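Local coordinates for histone fold protein (Methanopyrus kandleri, PDB 1F1E) that is an archaeal histone with two histone folds in one chain, a DNA-binding protein that probably packages DNA, at residues I10-R15 with D79-G84. Sequence-based numbering, arbitrary orientation.
Sequences IERIFR and DGELFG
Arg12 and Glu81 meet in a side-on salt bridge: NE donates to OE1 at 2.8 Å and NH2 to OE2 at 2.9 Å, each carboxylate oxygen using its syn lone pair. The guanidinium and carboxylate planes lie within 5° of each other and both bonds are nearly straight, so two parallel N-H groups match two oxygens and fix the rotation of each group about its last bond. Glu81 reaches across as an extended chain, its CG trans to the backbone N (chi1 -171°), while Arg12 bends at chi3 to present its NE edge. Next to the salt bridge Ile13 lays CG1 against Glu81 CB, at 3.7 Å, and sets CD1 over one face of the Phe83 ring in a CH-pi contact, 3.9 Å from the centroid. Ile10 CG1 approaches CZ of the same ring at 4.0 Å; the apolar arm of Ile13 offers C-H groups to the pi face in a buried place where a polar group would need a partner. The chain carries two histone-fold sequences in tandem, and here helix 7-15 packs on the loop between helices 60-70 and 85-94. Further out, Cys113 of the long helix 102-129 touches both Ile13 and Phe83, and Val35 of helix 25-51 backs Ile10. The loop backbone is held at Glu81, whose N bonds to Gln16 OE1 and whose O bonds to Tyr78 OH, and at Phe83, whose O accepts from Asn109 ND2.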
loop_
_atom_site.group_PDB
_atom_site.type_symbol
_atom_site.label_atom_id
_atom_site.label_comp_id
_atom_site.label_asym_id
_atom_site.label_seq_id
_atom_site.Cartn_x
_atom_site.Cartn_y
_atom_site.Cartn_z
ATOM N N ILE A 10 -21.048 6.500 3.061
ATOM C CA ILE A 10 -20.167 5.324 2.971
ATOM C C ILE A 10 -20.866 4.159 2.294
ATOM O O ILE A 10 -20.343 3.552 1.358
ATOM C CB ILE A 10 -19.624 4.918 4.331
ATOM C CG1 ILE A 10 -18.742 6.044 4.942
ATOM C CG2 ILE A 10 -18.884 3.604 4.258
ATOM C CD1 ILE A 10 -18.385 5.718 6.381
ATOM N N GLU A 11 -22.079 3.859 2.774
ATOM C CA GLU A 11 -22.802 2.789 2.143
ATOM C C GLU A 11 -23.137 3.010 0.681
ATOM O O GLU A 11 -22.942 2.066 -0.028
ATOM C CB GLU A 11 -24.143 2.610 2.912
ATOM C CG GLU A 11 -24.853 1.379 2.396
ATOM C CD GLU A 11 -26.174 1.109 3.048
ATOM O OE1 GLU A 11 -26.497 1.778 4.067
ATOM O OE2 GLU A 11 -26.875 0.233 2.502
ATOM N N ARG A 12 -23.639 4.214 0.326
ATOM C CA ARG A 12 -23.981 4.397 -1.088
ATOM C C ARG A 12 -22.746 4.215 -1.993
ATOM O O ARG A 12 -22.813 3.658 -3.075
ATOM C CB ARG A 12 -24.659 5.735 -1.385
ATOM C CG ARG A 12 -26.073 5.843 -0.777
ATOM C CD ARG A 12 -26.701 7.154 -1.275
ATOM N NE ARG A 12 -25.999 8.281 -0.647
ATOM C CZ ARG A 12 -26.290 8.830 0.519
ATOM N NH1 ARG A 12 -27.295 8.415 1.287
ATOM N NH2 ARG A 12 -25.583 9.838 0.959
ATOM N N ILE A 13 -21.622 4.754 -1.481
ATOM C CA ILE A 13 -20.429 4.776 -2.302
ATOM C C ILE A 13 -19.955 3.341 -2.462
ATOM O O ILE A 13 -19.604 2.891 -3.535
ATOM C CB ILE A 13 -19.402 5.726 -1.746
ATOM C CG1 ILE A 13 -19.868 7.181 -1.844
ATOM C CG2 ILE A 13 -18.058 5.567 -2.403
ATOM C CD1 ILE A 13 -19.115 8.109 -0.887
ATOM N N PHE A 14 -19.877 2.614 -1.353
ATOM C CA PHE A 14 -19.463 1.200 -1.457
ATOM C C PHE A 14 -20.385 0.438 -2.389
ATOM O O PHE A 14 -19.962 -0.368 -3.219
ATOM C CB PHE A 14 -19.504 0.609 -0.061
ATOM C CG PHE A 14 -19.021 -0.804 0.026
ATOM C CD1 PHE A 14 -19.884 -1.858 -0.002
ATOM C CD2 PHE A 14 -17.655 -1.068 0.121
ATOM C CE1 PHE A 14 -19.458 -3.174 0.087
ATOM C CE2 PHE A 14 -17.227 -2.357 0.174
ATOM C CZ PHE A 14 -18.115 -3.409 0.161
ATOM N N ARG A 15 -21.689 0.721 -2.235
ATOM C CA ARG A 15 -22.672 -0.003 -3.047
ATOM C C ARG A 15 -22.569 0.312 -4.526
ATOM O O ARG A 15 -22.949 -0.440 -5.427
ATOM C CB ARG A 15 -24.060 0.344 -2.476
ATOM C CG ARG A 15 -25.137 -0.647 -2.428
ATOM C CD ARG A 15 -26.427 0.003 -1.947
ATOM N NE ARG A 15 -26.762 -0.396 -0.573
ATOM C CZ ARG A 15 -27.275 -1.602 -0.310
ATOM N NH1 ARG A 15 -27.579 -1.934 0.934
ATOM N NH2 ARG A 15 -27.481 -2.483 -1.281
ATOM N N ASP A 79 -16.782 9.544 -11.025
ATOM C CA ASP A 79 -17.873 10.456 -11.128
ATOM C C ASP A 79 -19.078 10.012 -10.260
ATOM O O ASP A 79 -20.183 10.456 -10.494
ATOM C CB ASP A 79 -18.384 10.621 -12.559
ATOM N N GLY A 80 -18.822 9.180 -9.275
ATOM C CA GLY A 80 -19.830 8.794 -8.300
ATOM C C GLY A 80 -20.020 9.830 -7.207
ATOM O O GLY A 80 -19.600 10.997 -7.265
ATOM N N GLU A 81 -20.721 9.416 -6.165
ATOM C CA GLU A 81 -20.946 10.232 -4.989
ATOM C C GLU A 81 -19.638 10.610 -4.303
ATOM O O GLU A 81 -18.706 9.816 -4.139
ATOM C CB GLU A 81 -21.863 9.492 -4.006
ATOM C CG GLU A 81 -22.240 10.482 -2.885
ATOM C CD GLU A 81 -23.291 9.963 -1.926
ATOM O OE1 GLU A 81 -23.902 8.973 -2.320
ATOM O OE2 GLU A 81 -23.457 10.574 -0.802
ATOM N N LEU A 82 -19.539 11.851 -3.821
ATOM C CA LEU A 82 -18.396 12.360 -3.082
ATOM C C LEU A 82 -18.821 12.793 -1.685
ATOM O O LEU A 82 -20.005 13.104 -1.477
ATOM C CB LEU A 82 -17.806 13.564 -3.807
ATOM C CG LEU A 82 -17.164 13.290 -5.164
ATOM C CD1 LEU A 82 -17.101 14.617 -5.931
ATOM C CD2 LEU A 82 -15.842 12.567 -4.978
ATOM N N PHE A 83 -17.881 12.728 -0.773
ATOM C CA PHE A 83 -18.260 13.303 0.509
ATOM C C PHE A 83 -18.292 14.806 0.432
ATOM O O PHE A 83 -17.808 15.413 -0.507
ATOM C CB PHE A 83 -17.198 12.806 1.488
ATOM C CG PHE A 83 -17.243 11.305 1.760
ATOM C CD1 PHE A 83 -18.307 10.719 2.410
ATOM C CD2 PHE A 83 -16.201 10.525 1.331
ATOM C CE1 PHE A 83 -18.332 9.360 2.665
ATOM C CE2 PHE A 83 -16.189 9.176 1.595
ATOM C CZ PHE A 83 -17.231 8.598 2.257
ATOM N N GLY A 84 -18.811 15.469 1.489
ATOM C CA GLY A 84 -18.789 16.912 1.531
ATOM C C GLY A 84 -17.375 17.462 1.635
ATOM O O GLY A 84 -16.558 16.836 2.325
#